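PDB 6NZS: dextranase from Pseudarthrobacter oxydans, which catalyses the endohydrolysis of (1->6)-alpha-D-glucosidic linkages in dextran. Local coordinates for residues A[144-158]-A[177-191]. Residues are numbered along the deposited sequence; the frame is centred on the assembly and turned at random.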
loop_
_atom_site.group_PDB
_atom_site.type_symbol
_atom_site.label_atom_id
_atom_site.label_comp_id
_atom_site.label_asym_id
_atom_site.label_seq_id
_atom_site.Cartn_x
_atom_site.Cartn_y
_atom_site.Cartn_z
ATOM N N TYR A 144 -10.087 0.165 -12.087
ATOM C CA TYR A 144 -9.211 1.298 -11.823
ATOM C C TYR A 144 -9.323 1.677 -10.357
ATOM O O TYR A 144 -10.426 1.732 -9.811
ATOM C CB TYR A 144 -9.645 2.518 -12.648
ATOM C CG TYR A 144 -9.335 2.444 -14.119
ATOM C CD1 TYR A 144 -10.248 1.888 -15.019
ATOM C CD2 TYR A 144 -8.130 2.927 -14.626
ATOM C CE1 TYR A 144 -9.967 1.820 -16.373
ATOM C CE2 TYR A 144 -7.845 2.856 -15.993
ATOM C CZ TYR A 144 -8.772 2.299 -16.855
ATOM O OH TYR A 144 -8.516 2.216 -18.214
ATOM N N ARG A 145 -8.180 1.938 -9.725
ATOM C CA ARG A 145 -8.126 2.481 -8.369
ATOM C C ARG A 145 -7.395 3.814 -8.450
ATOM O O ARG A 145 -6.249 3.865 -8.914
ATOM C CB ARG A 145 -7.385 1.508 -7.443
ATOM C CG ARG A 145 -8.157 0.190 -7.183
ATOM C CD ARG A 145 -7.273 -1.062 -7.294
ATOM N NE ARG A 145 -6.719 -1.231 -8.640
ATOM C CZ ARG A 145 -7.388 -1.712 -9.683
ATOM N NH1 ARG A 145 -8.656 -2.085 -9.564
ATOM N NH2 ARG A 145 -6.785 -1.812 -10.862
ATOM N N PHE A 146 -8.056 4.895 -8.038
ATOM C CA PHE A 146 -7.494 6.218 -8.284
ATOM C C PHE A 146 -7.976 7.212 -7.240
ATOM O O PHE A 146 -8.955 6.973 -6.524
ATOM C CB PHE A 146 -7.812 6.712 -9.712
ATOM C CG PHE A 146 -9.284 6.823 -10.025
ATOM C CD1 PHE A 146 -10.015 5.709 -10.403
ATOM C CD2 PHE A 146 -9.924 8.057 -9.965
ATOM C CE1 PHE A 146 -11.361 5.823 -10.697
ATOM C CE2 PHE A 146 -11.262 8.188 -10.254
ATOM C CZ PHE A 146 -11.984 7.069 -10.634
ATOM N N SER A 147 -7.277 8.345 -7.186
ATOM C CA SER A 147 -7.529 9.417 -6.237
ATOM C C SER A 147 -8.195 10.588 -6.952
ATOM O O SER A 147 -7.797 10.960 -8.066
ATOM C CB SER A 147 -6.183 9.874 -5.664
ATOM O OG SER A 147 -6.340 11.034 -4.872
ATOM N N VAL A 148 -9.206 11.168 -6.302
ATOM C CA VAL A 148 -9.943 12.329 -6.798
ATOM C C VAL A 148 -9.601 13.517 -5.901
ATOM O O VAL A 148 -9.840 13.475 -4.686
ATOM C CB VAL A 148 -11.456 12.054 -6.803
ATOM C CG1 VAL A 148 -12.234 13.282 -7.250
ATOM C CG2 VAL A 148 -11.773 10.850 -7.692
ATOM N N GLU A 149 -9.029 14.569 -6.489
ATOM C CA GLU A 149 -8.340 15.614 -5.722
ATOM C C GLU A 149 -8.947 16.985 -6.020
ATOM O O GLU A 149 -8.616 17.620 -7.029
ATOM C CB GLU A 149 -6.839 15.558 -6.006
ATOM C CG GLU A 149 -6.321 14.117 -5.939
ATOM C CD GLU A 149 -4.829 13.969 -5.723
ATOM O OE1 GLU A 149 -4.078 14.970 -5.802
ATOM O OE2 GLU A 149 -4.416 12.828 -5.452
ATOM N N PHE A 150 -9.833 17.445 -5.139
ATOM C CA PHE A 150 -10.420 18.774 -5.280
ATOM C C PHE A 150 -9.410 19.816 -4.803
ATOM O O PHE A 150 -8.884 19.717 -3.686
ATOM C CB PHE A 150 -11.687 18.882 -4.432
ATOM C CG PHE A 150 -12.891 18.194 -5.016
ATOM C CD1 PHE A 150 -13.024 16.811 -4.952
ATOM C CD2 PHE A 150 -13.909 18.938 -5.589
ATOM C CE1 PHE A 150 -14.148 16.182 -5.474
ATOM C CE2 PHE A 150 -15.033 18.313 -6.115
ATOM C CZ PHE A 150 -15.148 16.938 -6.058
ATOM N N GLU A 151 -9.140 20.812 -5.647
ATOM C CA GLU A 151 -8.161 21.846 -5.311
ATOM C C GLU A 151 -8.342 22.482 -3.931
ATOM O O GLU A 151 -7.330 22.637 -3.222
ATOM C CB GLU A 151 -8.092 22.894 -6.432
ATOM C CG GLU A 151 -6.839 23.752 -6.379
ATOM C CD GLU A 151 -6.778 24.734 -7.528
ATOM O OE1 GLU A 151 -6.821 24.287 -8.696
ATOM O OE2 GLU A 151 -6.698 25.951 -7.262
ATOM N N PRO A 152 -9.549 22.854 -3.480
ATOM C CA PRO A 152 -9.673 23.458 -2.141
ATOM C C PRO A 152 -9.301 22.530 -0.995
ATOM O O PRO A 152 -9.114 23.018 0.129
ATOM C CB PRO A 152 -11.154 23.863 -2.058
ATOM C CG PRO A 152 -11.648 23.844 -3.454
ATOM C CD PRO A 152 -10.834 22.861 -4.207
ATOM N N GLN A 153 -9.196 21.219 -1.230
ATOM C CA GLN A 153 -8.788 20.270 -0.202
ATOM C C GLN A 153 -7.276 20.105 -0.102
ATOM O O GLN A 153 -6.799 19.488 0.859
ATOM C CB GLN A 153 -9.474 18.921 -0.451
ATOM C CG GLN A 153 -10.902 18.890 0.066
ATOM C CD GLN A 153 -10.937 18.921 1.573
ATOM O OE1 GLN A 153 -10.250 18.140 2.227
ATOM N NE2 GLN A 153 -11.700 19.845 2.137
ATOM N N LEU A 154 -6.514 20.637 -1.048
ATOM C CA LEU A 154 -5.070 20.456 -1.029
ATOM C C LEU A 154 -4.440 21.205 0.133
ATOM O O LEU A 154 -4.840 22.323 0.468
ATOM C CB LEU A 154 -4.451 20.959 -2.335
ATOM C CG LEU A 154 -4.874 20.230 -3.612
ATOM C CD1 LEU A 154 -4.174 20.825 -4.824
ATOM C CD2 LEU A 154 -4.578 18.738 -3.478
ATOM N N TYR A 155 -3.423 20.592 0.722
ATOM C CA TYR A 155 -2.541 21.251 1.673
ATOM C C TYR A 155 -1.120 20.803 1.349
ATOM O O TYR A 155 -0.900 19.808 0.649
ATOM C CB TYR A 155 -2.900 20.896 3.133
ATOM C CG TYR A 155 -2.267 19.582 3.520
ATOM C CD1 TYR A 155 -2.786 18.385 3.041
ATOM C CD2 TYR A 155 -1.100 19.536 4.284
ATOM C CE1 TYR A 155 -2.187 17.183 3.322
ATOM C CE2 TYR A 155 -0.490 18.338 4.566
ATOM C CZ TYR A 155 -1.037 17.158 4.084
ATOM O OH TYR A 155 -0.431 15.957 4.355
ATOM N N THR A 156 -0.142 21.523 1.886
ATOM C CA THR A 156 1.257 21.155 1.724
ATOM C C THR A 156 1.828 20.753 3.074
ATOM O O THR A 156 1.679 21.484 4.064
ATOM C CB THR A 156 2.065 22.302 1.109
ATOM O OG1 THR A 156 1.540 22.592 -0.201
ATOM C CG2 THR A 156 3.553 21.939 1.006
ATOM N N ALA A 157 2.461 19.582 3.115
ATOM C CA ALA A 157 3.235 19.173 4.279
ATOM C C ALA A 157 4.637 19.759 4.173
ATOM O O ALA A 157 5.259 19.703 3.104
ATOM C CB ALA A 157 3.318 17.650 4.342
ATOM N N TYR A 158 5.122 20.329 5.277
ATOM C CA TYR A 158 6.454 20.917 5.358
ATOM C C TYR A 158 7.290 20.213 6.417
ATOM O O TYR A 158 6.762 19.683 7.392
ATOM C CB TYR A 158 6.369 22.396 5.762
ATOM C CG TYR A 158 5.671 23.251 4.744
ATOM C CD1 TYR A 158 4.289 23.400 4.769
ATOM C CD2 TYR A 158 6.388 23.912 3.759
ATOM C CE1 TYR A 158 3.636 24.189 3.833
ATOM C CE2 TYR A 158 5.741 24.703 2.817
ATOM C CZ TYR A 158 4.368 24.825 2.854
ATOM O OH TYR A 158 3.721 25.619 1.921
ATOM N N ALA A 177 9.097 22.604 1.865
ATOM C CA ALA A 177 7.973 21.852 1.307
ATOM C C ALA A 177 8.362 20.396 1.075
ATOM O O ALA A 177 9.434 20.102 0.536
ATOM C CB ALA A 177 7.515 22.485 -0.006
ATOM N N ILE A 178 7.486 19.487 1.491
ATOM C CA ILE A 178 7.683 18.052 1.319
ATOM C C ILE A 178 6.751 17.481 0.249
ATOM O O ILE A 178 7.195 16.757 -0.647
ATOM C CB ILE A 178 7.530 17.310 2.669
ATOM C CG1 ILE A 178 8.664 17.705 3.632
ATOM C CG2 ILE A 178 7.468 15.796 2.471
ATOM C CD1 ILE A 178 10.083 17.469 3.092
ATOM N N HIS A 179 5.459 17.803 0.319
ATOM C CA HIS A 179 4.520 17.242 -0.643
ATOM C C HIS A 179 3.175 17.939 -0.507
ATOM O O HIS A 179 2.801 18.366 0.586
ATOM C CB HIS A 179 4.344 15.733 -0.415
ATOM C CG HIS A 179 3.729 15.028 -1.580
ATOM N ND1 HIS A 179 4.462 14.639 -2.683
ATOM C CD2 HIS A 179 2.449 14.669 -1.831
ATOM C CE1 HIS A 179 3.656 14.065 -3.562
ATOM N NE2 HIS A 179 2.431 14.069 -3.070
ATOM N N THR A 180 2.451 18.035 -1.622
ATOM C CA THR A 180 1.119 18.630 -1.666
ATOM C C THR A 180 0.098 17.558 -2.030
ATOM O O THR A 180 0.282 16.826 -3.008
ATOM C CB THR A 180 1.095 19.767 -2.687
ATOM O OG1 THR A 180 1.972 20.807 -2.240
ATOM C CG2 THR A 180 -0.312 20.338 -2.838
ATOM N N GLU A 181 -0.968 17.448 -1.243
ATOM C CA GLU A 181 -1.942 16.381 -1.445
ATOM C C GLU A 181 -3.249 16.791 -0.775
ATOM O O GLU A 181 -3.279 17.754 0.013
ATOM C CB GLU A 181 -1.433 15.055 -0.860
ATOM C CG GLU A 181 -1.407 15.099 0.672
ATOM C CD GLU A 181 -0.739 13.914 1.349
ATOM O OE1 GLU A 181 -0.357 12.946 0.669
ATOM O OE2 GLU A 181 -0.593 13.959 2.588
ATOM N N PRO A 182 -4.352 16.092 -1.067
ATOM C CA PRO A 182 -5.601 16.370 -0.338
ATOM C C PRO A 182 -5.437 16.084 1.149
ATOM O O PRO A 182 -4.887 15.053 1.542
ATOM C CB PRO A 182 -6.609 15.401 -0.981
ATOM C CG PRO A 182 -6.047 15.161 -2.363
ATOM C CD PRO A 182 -4.563 15.137 -2.176
ATOM N N ARG A 183 -5.928 17.008 1.982
ATOM C CA ARG A 183 -5.984 16.735 3.419
ATOM C C ARG A 183 -6.939 15.587 3.705
ATOM O O ARG A 183 -6.639 14.695 4.512
ATOM C CB ARG A 183 -6.458 17.980 4.167
ATOM C CG ARG A 183 -6.408 17.823 5.684
ATOM C CD ARG A 183 -6.906 19.058 6.451
ATOM N NE ARG A 183 -6.302 20.320 6.004
ATOM C CZ ARG A 183 -5.249 20.916 6.566
ATOM N NH1 ARG A 183 -4.627 20.385 7.615
ATOM N NH2 ARG A 183 -4.808 22.062 6.069
ATOM N N ASN A 184 -8.100 15.611 3.055
ATOM C CA ASN A 184 -9.094 14.553 3.148
ATOM C C ASN A 184 -9.082 13.865 1.789
ATOM O O ASN A 184 -9.621 14.389 0.808
ATOM C CB ASN A 184 -10.449 15.156 3.498
ATOM C CG ASN A 184 -10.417 15.872 4.825
ATOM O OD1 ASN A 184 -10.281 15.244 5.873
ATOM N ND2 ASN A 184 -10.508 17.197 4.790
ATOM N N SER A 185 -8.413 12.728 1.722
ATOM C CA SER A 185 -8.266 12.067 0.437
ATOM C C SER A 185 -9.528 11.292 0.072
ATOM O O SER A 185 -10.365 10.962 0.921
ATOM C CB SER A 185 -7.025 11.180 0.427
ATOM O OG SER A 185 -7.084 10.151 1.396
ATOM N N MET A 186 -9.663 11.018 -1.225
ATOM C CA MET A 186 -10.841 10.343 -1.765
ATOM C C MET A 186 -10.373 9.362 -2.830
ATOM O O MET A 186 -9.959 9.781 -3.918
ATOM C CB MET A 186 -11.832 11.343 -2.366
ATOM C CG MET A 186 -13.051 10.681 -3.029
ATOM S SD MET A 186 -14.005 9.679 -1.863
ATOM C CE MET A 186 -15.207 8.937 -2.967
ATOM N N MET A 187 -10.457 8.065 -2.524
ATOM C CA MET A 187 -10.097 7.010 -3.456
ATOM C C MET A 187 -11.358 6.390 -4.030
ATOM O O MET A 187 -12.354 6.208 -3.324
ATOM C CB MET A 187 -9.304 5.927 -2.727
ATOM C CG MET A 187 -7.878 5.790 -3.208
ATOM S SD MET A 187 -6.948 7.315 -3.023
ATOM C CE MET A 187 -7.109 7.550 -1.247
ATOM N N ILE A 188 -11.313 6.073 -5.320
ATOM C CA ILE A 188 -12.360 5.297 -5.974
ATOM C C ILE A 188 -11.757 3.971 -6.409
ATOM O O ILE A 188 -10.728 3.941 -7.098
ATOM C CB ILE A 188 -12.968 6.036 -7.178
ATOM C CG1 ILE A 188 -13.655 7.326 -6.720
ATOM C CG2 ILE A 188 -13.960 5.123 -7.923
ATOM C CD1 ILE A 188 -14.177 8.194 -7.858
ATOM N N PHE A 189 -12.389 2.880 -5.999
ATOM C CA PHE A 189 -11.992 1.543 -6.404
ATOM C C PHE A 189 -13.123 1.027 -7.296
ATOM O O PHE A 189 -14.127 0.501 -6.810
ATOM C CB PHE A 189 -11.803 0.644 -5.180
ATOM C CG PHE A 189 -10.756 1.130 -4.197
ATOM C CD1 PHE A 189 -9.688 1.937 -4.596
ATOM C CD2 PHE A 189 -10.844 0.750 -2.868
ATOM C CE1 PHE A 189 -8.733 2.356 -3.670
ATOM C CE2 PHE A 189 -9.896 1.158 -1.947
ATOM C CZ PHE A 189 -8.836 1.966 -2.347
ATOM N N ALA A 190 -12.967 1.229 -8.609
ATOM C CA ALA A 190 -13.931 0.782 -9.615
ATOM C C ALA A 190 -13.489 -0.610 -10.026
ATOM O O ALA A 190 -12.534 -0.763 -10.790
ATOM C CB ALA A 190 -13.927 1.739 -10.804
ATOM N N GLU A 191 -14.162 -1.625 -9.498
ATOM C CA GLU A 191 -13.686 -2.988 -9.593
ATOM C C GLU A 191 -14.539 -3.790 -10.568
ATOM O O GLU A 191 -15.750 -3.577 -10.670
ATOM C CB GLU A 191 -13.733 -3.662 -8.216
ATOM C CG GLU A 191 -12.899 -2.952 -7.149
ATOM C CD GLU A 191 -11.459 -2.816 -7.546
ATOM O OE1 GLU A 191 -10.784 -3.850 -7.565
ATOM O OE2 GLU A 191 -10.982 -1.684 -7.820
HETATM O O HOH W 1 -7.878 12.278 -3.020
HETATM O O HOH W 2 -7.173 21.717 3.416
HETATM O O HOH W 3 -5.897 23.417 3.242
#
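Ile188 lies over one face of the Phe146 ring, its CB 4.0 Å from the ring centroid and 23° off the normal, which meets the geometry of a CH-pi contact. Phe146 CG sits between its backbone N and carbonyl carbon (chi1 60°), swinging the ring alongside the isoleucine, whose CD1 also touches Val148 CG2. The Tyr155 ring has the backbone N of Arg183 and the carbonyl of Pro182 at its edge, while Tyr155 CB lies against one face of the Arg183 guanidinium, whose NH1 is hydrogen-bonded to Ala81 O. Near the plane of the Arg145 guanidinium, at its edge, Glu191 closes a salt bridge: NH1 reaches OE2 at 2.9 Å from the syn side, with the two planes 80° apart. Glu191 OE1 has a second cation in Lys359.

Two antiparallel pairings are joined here by a corner in each segment. Strand 144-150 runs against 184-191 and strand 154-158 against 177-182, and the register slips by two residues between them. These strand pairs belong to the N-terminal Ig-like domain of family 49; their side chains also touch strands of the beta-solenoid, Met187 meeting Trp406. Ile178 and His179 both face Ala157 in a classic beta bulge.

At the corner, Gln153 OE1 accepts a hydrogen bond from Asn184 ND2 (2.7 Å), and Gln153 O accepts one from the backbone N of Arg183. Beyond it, Tyr155 OH donates to Glu181 OE2 (2.7 Å) on the anti side, an oxygen also salt-bridged to Arg437. A phenylalanine in place of Tyr155 would probably leave this carboxylate oxygen without its hydroxyl donor. Thr156 OG1 and Thr180 OG1 share a hydrogen bond of 2.7 Å between strands.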